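Local coordinates for protein 6-aminohexanoate-cyclic-dimer hydrolase (Arthrobacter sp., PDB 3A2Q) that hydrolyses one amide bond of the cyclic dimer of 6-aminohexanoate, a nylon-6 by-product, to give the linear dimer, at residues P189-G197 with S230-P241; L366-W377 with V426-P434. The protein carries 1 engineered substitution. All blocks are in the same frame, centred on the assembly; numbering follows the deposited sequence.

Contact 1: residues P189-G197 with S230-P241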
# COMPACT_ATOMS: atom_id res chain seq x y z
N PRO A 189 -7.38 -2.46 -3.07
CA PRO A 189 -8.64 -2.95 -3.63
C PRO A 189 -9.87 -2.45 -2.89
O PRO A 189 -9.77 -1.66 -1.95
CB PRO A 189 -8.50 -4.47 -3.53
CG PRO A 189 -7.61 -4.65 -2.34
CD PRO A 189 -6.59 -3.55 -2.47
N THR A 190 -11.02 -2.90 -3.35
CA THR A 190 -12.29 -2.54 -2.73
C THR A 190 -12.26 -3.06 -1.30
O THR A 190 -11.68 -4.11 -1.04
CB THR A 190 -13.45 -3.24 -3.46
OG1 THR A 190 -13.52 -2.74 -4.81
CG2 THR A 190 -14.77 -3.00 -2.74
N ARG A 191 -12.88 -2.33 -0.39
CA ARG A 191 -12.93 -2.76 1.01
C ARG A 191 -13.55 -4.16 1.05
O ARG A 191 -14.56 -4.41 0.40
CB ARG A 191 -13.79 -1.78 1.81
CG ARG A 191 -14.13 -2.23 3.24
CD ARG A 191 -15.02 -1.20 3.92
NE ARG A 191 -14.30 0.05 4.17
CZ ARG A 191 -14.83 1.26 4.06
NH1 ARG A 191 -16.10 1.41 3.68
NH2 ARG A 191 -14.09 2.33 4.33
N GLY A 192 -12.93 -5.06 1.81
CA GLY A 192 -13.46 -6.41 1.92
C GLY A 192 -13.04 -7.36 0.82
O GLY A 192 -13.58 -8.47 0.73
N ARG A 193 -12.12 -6.94 -0.04
CA ARG A 193 -11.65 -7.80 -1.13
C ARG A 193 -10.64 -8.82 -0.61
O ARG A 193 -10.75 -10.01 -0.89
CB ARG A 193 -11.00 -6.97 -2.24
CG ARG A 193 -10.49 -7.79 -3.43
CD ARG A 193 -11.64 -8.38 -4.24
NE ARG A 193 -12.45 -7.35 -4.88
CZ ARG A 193 -13.68 -7.54 -5.34
NH1 ARG A 193 -14.25 -8.73 -5.23
NH2 ARG A 193 -14.35 -6.54 -5.90
N ILE A 194 -9.67 -8.34 0.15
CA ILE A 194 -8.61 -9.19 0.69
C ILE A 194 -8.70 -9.34 2.20
O ILE A 194 -8.71 -8.35 2.92
CB ILE A 194 -7.21 -8.62 0.36
CG1 ILE A 194 -7.07 -8.42 -1.15
CG2 ILE A 194 -6.12 -9.56 0.90
CD1 ILE A 194 -5.70 -7.89 -1.59
N SER A 195 -8.76 -10.58 2.68
CA SER A 195 -8.86 -10.82 4.11
C SER A 195 -7.57 -10.55 4.87
O SER A 195 -6.50 -10.98 4.46
CB SER A 195 -9.28 -12.26 4.38
OG SER A 195 -9.30 -12.49 5.78
N PRO A 196 -7.67 -9.83 6.01
CA PRO A 196 -6.52 -9.50 6.86
C PRO A 196 -6.53 -10.45 8.07
O PRO A 196 -5.73 -10.29 8.99
CB PRO A 196 -6.82 -8.08 7.29
CG PRO A 196 -8.31 -8.15 7.52
CD PRO A 196 -8.82 -8.97 6.34
N GLY A 197 -7.45 -11.41 8.05
CA GLY A 197 -7.58 -12.36 9.15
C GLY A 197 -6.60 -13.51 9.15
O GLY A 197 -5.70 -13.57 8.31
N SER A 230 -7.95 -12.95 -2.83
CA SER A 230 -9.28 -12.39 -2.59
C SER A 230 -10.33 -13.40 -2.10
O SER A 230 -10.11 -14.61 -2.13
CB SER A 230 -9.79 -11.71 -3.87
OG SER A 230 -8.96 -10.63 -4.23
N GLY A 231 -11.46 -12.88 -1.64
CA GLY A 231 -12.53 -13.75 -1.17
C GLY A 231 -12.85 -13.65 0.31
O GLY A 231 -11.98 -13.36 1.13
N HIS A 232 -14.12 -13.90 0.66
CA HIS A 232 -14.56 -13.84 2.05
C HIS A 232 -14.05 -15.01 2.88
O HIS A 232 -14.18 -16.17 2.48
CB HIS A 232 -16.09 -13.84 2.11
CG HIS A 232 -16.63 -13.77 3.51
ND1 HIS A 232 -16.58 -12.63 4.28
CD2 HIS A 232 -17.19 -14.73 4.30
CE1 HIS A 232 -17.08 -12.88 5.48
NE2 HIS A 232 -17.45 -14.15 5.51
N ARG A 233 -13.47 -14.70 4.04
CA ARG A 233 -12.96 -15.73 4.94
C ARG A 233 -13.73 -15.60 6.25
O ARG A 233 -14.31 -14.55 6.53
CB ARG A 233 -11.45 -15.55 5.21
CG ARG A 233 -10.55 -15.52 3.97
CD ARG A 233 -10.79 -16.70 3.02
NE ARG A 233 -10.52 -18.01 3.62
CZ ARG A 233 -9.31 -18.55 3.75
NH1 ARG A 233 -8.23 -17.89 3.34
NH2 ARG A 233 -9.18 -19.75 4.30
N PRO A 234 -13.74 -16.65 7.07
CA PRO A 234 -14.46 -16.62 8.35
C PRO A 234 -14.10 -15.43 9.24
O PRO A 234 -12.92 -15.21 9.56
CB PRO A 234 -14.09 -17.96 8.99
CG PRO A 234 -13.83 -18.85 7.82
CD PRO A 234 -13.07 -17.95 6.88
N GLY A 235 -15.11 -14.67 9.64
CA GLY A 235 -14.87 -13.53 10.50
C GLY A 235 -14.64 -12.21 9.80
O GLY A 235 -14.76 -11.16 10.43
N ASP A 236 -14.32 -12.24 8.51
CA ASP A 236 -14.10 -10.99 7.78
C ASP A 236 -15.29 -10.07 7.98
O ASP A 236 -16.43 -10.45 7.77
CB ASP A 236 -13.92 -11.25 6.28
CG ASP A 236 -12.55 -11.78 5.94
OD1 ASP A 236 -11.66 -11.75 6.81
OD2 ASP A 236 -12.37 -12.22 4.78
N THR A 237 -15.01 -8.84 8.39
CA THR A 237 -16.07 -7.88 8.63
C THR A 237 -16.69 -7.37 7.35
O THR A 237 -17.91 -7.30 7.21
CB THR A 237 -15.54 -6.66 9.40
OG1 THR A 237 -15.02 -7.08 10.66
CG2 THR A 237 -16.66 -5.64 9.61
N PHE A 238 -15.84 -7.01 6.40
CA PHE A 238 -16.29 -6.46 5.15
C PHE A 238 -16.20 -7.45 4.00
O PHE A 238 -15.47 -8.44 4.08
CB PHE A 238 -15.47 -5.19 4.86
CG PHE A 238 -15.53 -4.19 5.98
CD1 PHE A 238 -16.64 -3.38 6.15
CD2 PHE A 238 -14.50 -4.12 6.92
CE1 PHE A 238 -16.73 -2.51 7.24
CE2 PHE A 238 -14.59 -3.26 8.01
CZ PHE A 238 -15.70 -2.45 8.17
N CYS A 239 -16.95 -7.19 2.94
CA CYS A 239 -16.95 -8.06 1.78
C CYS A 239 -17.15 -7.20 0.54
O CYS A 239 -17.80 -6.15 0.61
CB CYS A 239 -18.08 -9.09 1.92
SG CYS A 239 -17.95 -10.51 0.82
N ALA A 240 -16.58 -7.62 -0.58
CA ALA A 240 -16.71 -6.86 -1.81
C ALA A 240 -17.54 -7.65 -2.82
O ALA A 240 -17.65 -8.86 -2.72
CB ALA A 240 -15.32 -6.57 -2.39
N PRO A 241 -18.15 -6.95 -3.80
CA PRO A 241 -18.97 -7.58 -4.85
C PRO A 241 -18.11 -8.58 -5.62
O PRO A 241 -16.95 -8.33 -5.89
CB PRO A 241 -19.39 -6.39 -5.71
CG PRO A 241 -19.40 -5.25 -4.74
CD PRO A 241 -18.17 -5.48 -3.93
O HOH W 1 -9.26 -13.04 1.27
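Two irregular loops of the amidase fold meet here, and the type II turn Thr190-Arg193 presses Gly192 against the backbone of Phe238 and Cys239. A beta carbon on Gly192 would strike Cys239 N, and its positive phi also suits glycine. Beside the turn, Arg191 CD lies over one face of the Phe238 ring, offset toward its rim, a CH-pi contact 3.9 Å from the ring centroid, with CG alongside Phe238 CB; the Arg191 guanidinium reaches on to Gly208 O. Arg193 bends at chi2 (69°) and chi3 (65°), folding its guanidinium back across Ala240, whose small CB sits 3.5 Å from Arg193 CZ over the centre of one face. Pro241 O lies at the edge, near the guanidinium plane, 2.8 Å from Arg193 NH1, while NE forms a salt bridge with Glu460. Further along, Gly231 N donates to Arg193 O (3.1 Å). Ser195 OG gives its proton to the syn lone pair of Asp236 OD1 (2.7 Å) and accepts from Gly197 N in an ST turn, so a small hydroxyl serves both loops. A water bridges Ser195 N and Gly231 O. Ile194, turned away from this seam, packs on strand 211-216 and on helices 102-110 and 219-229.

Contact 2: residues L366-W377 with V426-P434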
# COMPACT_ATOMS: atom_id res chain seq x y z
N LEU A 366 -17.68 8.78 8.92
CA LEU A 366 -16.96 8.16 7.82
C LEU A 366 -17.95 7.58 6.82
O LEU A 366 -17.78 7.73 5.61
CB LEU A 366 -16.03 7.05 8.33
CG LEU A 366 -14.90 7.44 9.29
CD1 LEU A 366 -13.94 6.27 9.41
CD2 LEU A 366 -14.17 8.67 8.79
N ARG A 367 -18.99 6.91 7.32
CA ARG A 367 -19.99 6.31 6.44
C ARG A 367 -20.69 7.40 5.63
O ARG A 367 -20.94 7.24 4.44
CB ARG A 367 -21.03 5.51 7.23
CG ARG A 367 -20.46 4.48 8.20
CD ARG A 367 -19.31 3.67 7.59
NE ARG A 367 -18.88 2.62 8.52
CZ ARG A 367 -17.64 2.14 8.59
NH1 ARG A 367 -16.69 2.61 7.79
NH2 ARG A 367 -17.35 1.19 9.46
N TYR A 368 -21.02 8.51 6.29
CA TYR A 368 -21.69 9.59 5.59
C TYR A 368 -20.81 10.18 4.50
O TYR A 368 -21.28 10.45 3.40
CB TYR A 368 -22.14 10.69 6.57
CG TYR A 368 -23.52 10.44 7.14
CD1 TYR A 368 -24.62 10.28 6.29
CD2 TYR A 368 -23.75 10.37 8.52
CE1 TYR A 368 -25.90 10.04 6.79
CE2 TYR A 368 -25.03 10.14 9.03
CZ TYR A 368 -26.10 9.97 8.16
OH TYR A 368 -27.37 9.73 8.64
N TYR A 369 -19.53 10.36 4.79
CA TYR A 369 -18.61 10.91 3.80
C TYR A 369 -18.49 9.94 2.63
O TYR A 369 -18.51 10.34 1.47
CB TYR A 369 -17.24 11.17 4.41
CG TYR A 369 -16.31 11.86 3.46
CD1 TYR A 369 -16.47 13.21 3.14
CD2 TYR A 369 -15.28 11.16 2.83
CE1 TYR A 369 -15.63 13.84 2.22
CE2 TYR A 369 -14.44 11.77 1.91
CZ TYR A 369 -14.62 13.11 1.61
OH TYR A 369 -13.77 13.71 0.70
N ALA A 370 -18.36 8.65 2.95
CA ALA A 370 -18.25 7.62 1.92
C ALA A 370 -19.41 7.77 0.95
O ALA A 370 -19.24 7.71 -0.27
CB ALA A 370 -18.28 6.24 2.56
N GLY A 371 -20.60 7.97 1.49
CA GLY A 371 -21.77 8.13 0.64
C GLY A 371 -21.66 9.32 -0.29
O GLY A 371 -21.97 9.22 -1.47
N LYS A 372 -21.21 10.46 0.24
CA LYS A 372 -21.08 11.66 -0.58
C LYS A 372 -20.12 11.40 -1.73
O LYS A 372 -20.37 11.80 -2.87
CB LYS A 372 -20.58 12.84 0.25
CG LYS A 372 -21.53 13.28 1.37
CD LYS A 372 -21.17 14.67 1.91
CE LYS A 372 -19.73 14.73 2.39
NZ LYS A 372 -19.31 16.13 2.74
N VAL A 373 -19.02 10.71 -1.44
CA VAL A 373 -18.03 10.41 -2.47
C VAL A 373 -18.59 9.48 -3.54
O VAL A 373 -18.52 9.77 -4.73
CB VAL A 373 -16.78 9.74 -1.87
CG1 VAL A 373 -15.88 9.27 -2.99
CG2 VAL A 373 -16.03 10.72 -0.96
N GLU A 374 -19.15 8.35 -3.11
CA GLU A 374 -19.69 7.36 -4.05
C GLU A 374 -20.82 7.86 -4.95
O GLU A 374 -21.01 7.33 -6.04
CB GLU A 374 -20.17 6.12 -3.30
CG GLU A 374 -19.08 5.34 -2.61
CD GLU A 374 -19.53 3.94 -2.23
OE1 GLU A 374 -19.54 3.06 -3.13
OE2 GLU A 374 -19.88 3.72 -1.05
N ARG A 375 -21.56 8.86 -4.50
CA ARG A 375 -22.66 9.40 -5.29
C ARG A 375 -22.22 9.95 -6.65
O ARG A 375 -23.03 10.07 -7.56
CB ARG A 375 -23.40 10.48 -4.51
CG ARG A 375 -24.53 9.94 -3.64
CD ARG A 375 -25.39 11.06 -3.08
NE ARG A 375 -25.02 11.43 -1.72
CZ ARG A 375 -25.27 10.68 -0.65
NH1 ARG A 375 -25.89 9.52 -0.78
NH2 ARG A 375 -24.90 11.10 0.55
N TRP A 376 -20.93 10.28 -6.78
CA TRP A 376 -20.39 10.80 -8.03
C TRP A 376 -20.42 9.70 -9.09
O TRP A 376 -20.72 9.95 -10.26
CB TRP A 376 -18.95 11.29 -7.83
CG TRP A 376 -18.36 12.02 -9.01
CD1 TRP A 376 -18.72 13.25 -9.48
CD2 TRP A 376 -17.28 11.58 -9.84
NE1 TRP A 376 -17.93 13.61 -10.55
CE2 TRP A 376 -17.03 12.60 -10.79
CE3 TRP A 376 -16.49 10.42 -9.88
CZ2 TRP A 376 -16.03 12.50 -11.76
CZ3 TRP A 376 -15.49 10.32 -10.84
CH2 TRP A 376 -15.27 11.36 -11.77
N TRP A 377 -20.10 8.48 -8.68
CA TRP A 377 -20.09 7.33 -9.58
C TRP A 377 -21.53 6.93 -9.87
O TRP A 377 -21.87 6.50 -10.97
CB TRP A 377 -19.33 6.16 -8.95
CG TRP A 377 -17.83 6.28 -9.10
CD1 TRP A 377 -17.05 5.67 -10.04
CD2 TRP A 377 -16.94 7.09 -8.31
NE1 TRP A 377 -15.74 6.05 -9.89
CE2 TRP A 377 -15.64 6.92 -8.84
CE3 TRP A 377 -17.12 7.94 -7.21
CZ2 TRP A 377 -14.52 7.57 -8.30
CZ3 TRP A 377 -16.01 8.59 -6.68
CH2 TRP A 377 -14.72 8.40 -7.23
N VAL A 426 -6.39 9.22 1.00
CA VAL A 426 -7.25 8.91 2.13
C VAL A 426 -8.77 8.94 1.88
O VAL A 426 -9.51 8.16 2.50
CB VAL A 426 -6.89 9.80 3.36
CG1 VAL A 426 -7.37 11.21 3.15
CG2 VAL A 426 -7.48 9.20 4.62
N PRO A 427 -9.26 9.80 0.97
CA PRO A 427 -10.71 9.79 0.77
C PRO A 427 -11.25 8.42 0.34
O PRO A 427 -12.38 8.06 0.65
CB PRO A 427 -10.92 10.84 -0.32
CG PRO A 427 -9.75 11.75 -0.18
CD PRO A 427 -8.62 10.79 0.10
N PHE A 428 -10.43 7.66 -0.38
CA PHE A 428 -10.86 6.36 -0.87
C PHE A 428 -10.72 5.22 0.13
O PHE A 428 -11.24 4.13 -0.10
CB PHE A 428 -10.16 6.10 -2.20
CG PHE A 428 -10.33 7.25 -3.14
CD1 PHE A 428 -11.60 7.57 -3.63
CD2 PHE A 428 -9.28 8.13 -3.39
CE1 PHE A 428 -11.82 8.75 -4.34
CE2 PHE A 428 -9.49 9.32 -4.09
CZ PHE A 428 -10.77 9.63 -4.56
N ASN A 429 -10.02 5.47 1.23
CA ASN A 429 -9.93 4.48 2.29
C ASN A 429 -11.28 4.61 2.98
O ASN A 429 -11.85 3.64 3.45
CB ASN A 429 -8.84 4.80 3.31
CG ASN A 429 -7.46 4.56 2.77
OD1 ASN A 429 -6.83 5.47 2.24
ND2 ASN A 429 -6.98 3.33 2.90
N VAL A 430 -11.78 5.84 3.05
CA VAL A 430 -13.07 6.07 3.69
C VAL A 430 -14.23 5.53 2.85
O VAL A 430 -15.14 4.92 3.39
CB VAL A 430 -13.31 7.57 3.99
CG1 VAL A 430 -14.72 7.77 4.54
CG2 VAL A 430 -12.28 8.05 5.00
N SER A 431 -14.19 5.75 1.54
CA SER A 431 -15.27 5.26 0.68
C SER A 431 -15.14 3.76 0.40
O SER A 431 -16.13 3.10 0.11
CB SER A 431 -15.29 6.01 -0.66
OG SER A 431 -14.19 5.64 -1.46
N GLY A 432 -13.92 3.24 0.48
CA GLY A 432 -13.70 1.82 0.24
C GLY A 432 -13.58 1.45 -1.23
O GLY A 432 -13.52 0.27 -1.57
N GLN A 433 -13.54 2.45 -2.11
CA GLN A 433 -13.43 2.19 -3.54
C GLN A 433 -12.04 1.73 -3.96
O GLN A 433 -11.04 2.12 -3.37
CB GLN A 433 -13.79 3.44 -4.33
CG GLN A 433 -15.23 3.85 -4.19
CD GLN A 433 -15.45 5.29 -4.59
OE1 GLN A 433 -14.96 6.20 -3.93
NE2 GLN A 433 -16.18 5.50 -5.66
N PRO A 434 -11.97 0.88 -4.99
CA PRO A 434 -10.68 0.37 -5.47
C PRO A 434 -9.91 1.53 -6.10
O PRO A 434 -10.47 2.31 -6.88
CB PRO A 434 -11.08 -0.71 -6.47
CG PRO A 434 -12.37 -0.17 -7.03
CD PRO A 434 -13.08 0.37 -5.82
O HOH W 2 -17.01 4.09 5.17
O HOH W 3 -18.58 2.63 1.27
O HOH W 4 -18.76 3.59 -5.65
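The indole of Trp377 is covered on one face by Gln433, whose NE2 stands 3.0 Å above the plane, offset toward the rim; on the opposite face lies Trp376 CE3, and Val373 O is at the edge. The amide plane stands at 78° to the indole, with the nitrogen end toward the ring. At the amide's other end, Gln433 OE1 accepts from Ser431 OG (2.6 Å), lies at the edge of the Phe428 ring and touches Val373 CG1; the serine bond helps fix which way the amide faces. Were Trp377 an alanine, the Gln433 amide would probably lose the surface beneath NE2, and a gap would be likely to open beside Phe428.

Toward the N-terminal end of 366-377, Val430 fits between Leu366, Tyr369 and Ala370. Its CG1, anti to the backbone N (chi1 175°), reaches 3.8 Å from Tyr369 CD2 at the ring edge. Small Ala370 lets the backbones close in, with its CB 3.5 Å from Val430 O. Waters join Arg367 NH1 to Val430 O, and Glu374 OE2 to Ser431 O. The short helix 427-431 crosses the 366-377 part of helix 356-378 at -104°, the two segment axes 8.6 Å apart at closest approach. Helix 308-331 packs against Leu366 and Val430, while strands 383-387 and 448-455 flank Trp377 and Phe428.

How the contacts relate
Both segments of contact 1 come before those of contact 2 in the chain, and the centres lie about 17 Å apart within the amidase fold. They join directly through the loop after strand 185-188: Arg191 N probably donates to Gly432 O (2.9 Å), and Arg191 NH2 to Val430 O (3.0 Å), near the end of helix 427-431. Thr190 also packs on Pro434, which leads into strand 435-442, next to strand 185-188 in the central mixed sheet. Thus residues 189-197 connect the surface loop 230-241 with the buried helix pair of contact 2. The side chains of Pro196 and Leu366 each lie about 11 Å from a bound 6-aminohexanoic acid, so both contacts belong to the packing of the fold beyond the pocket lining.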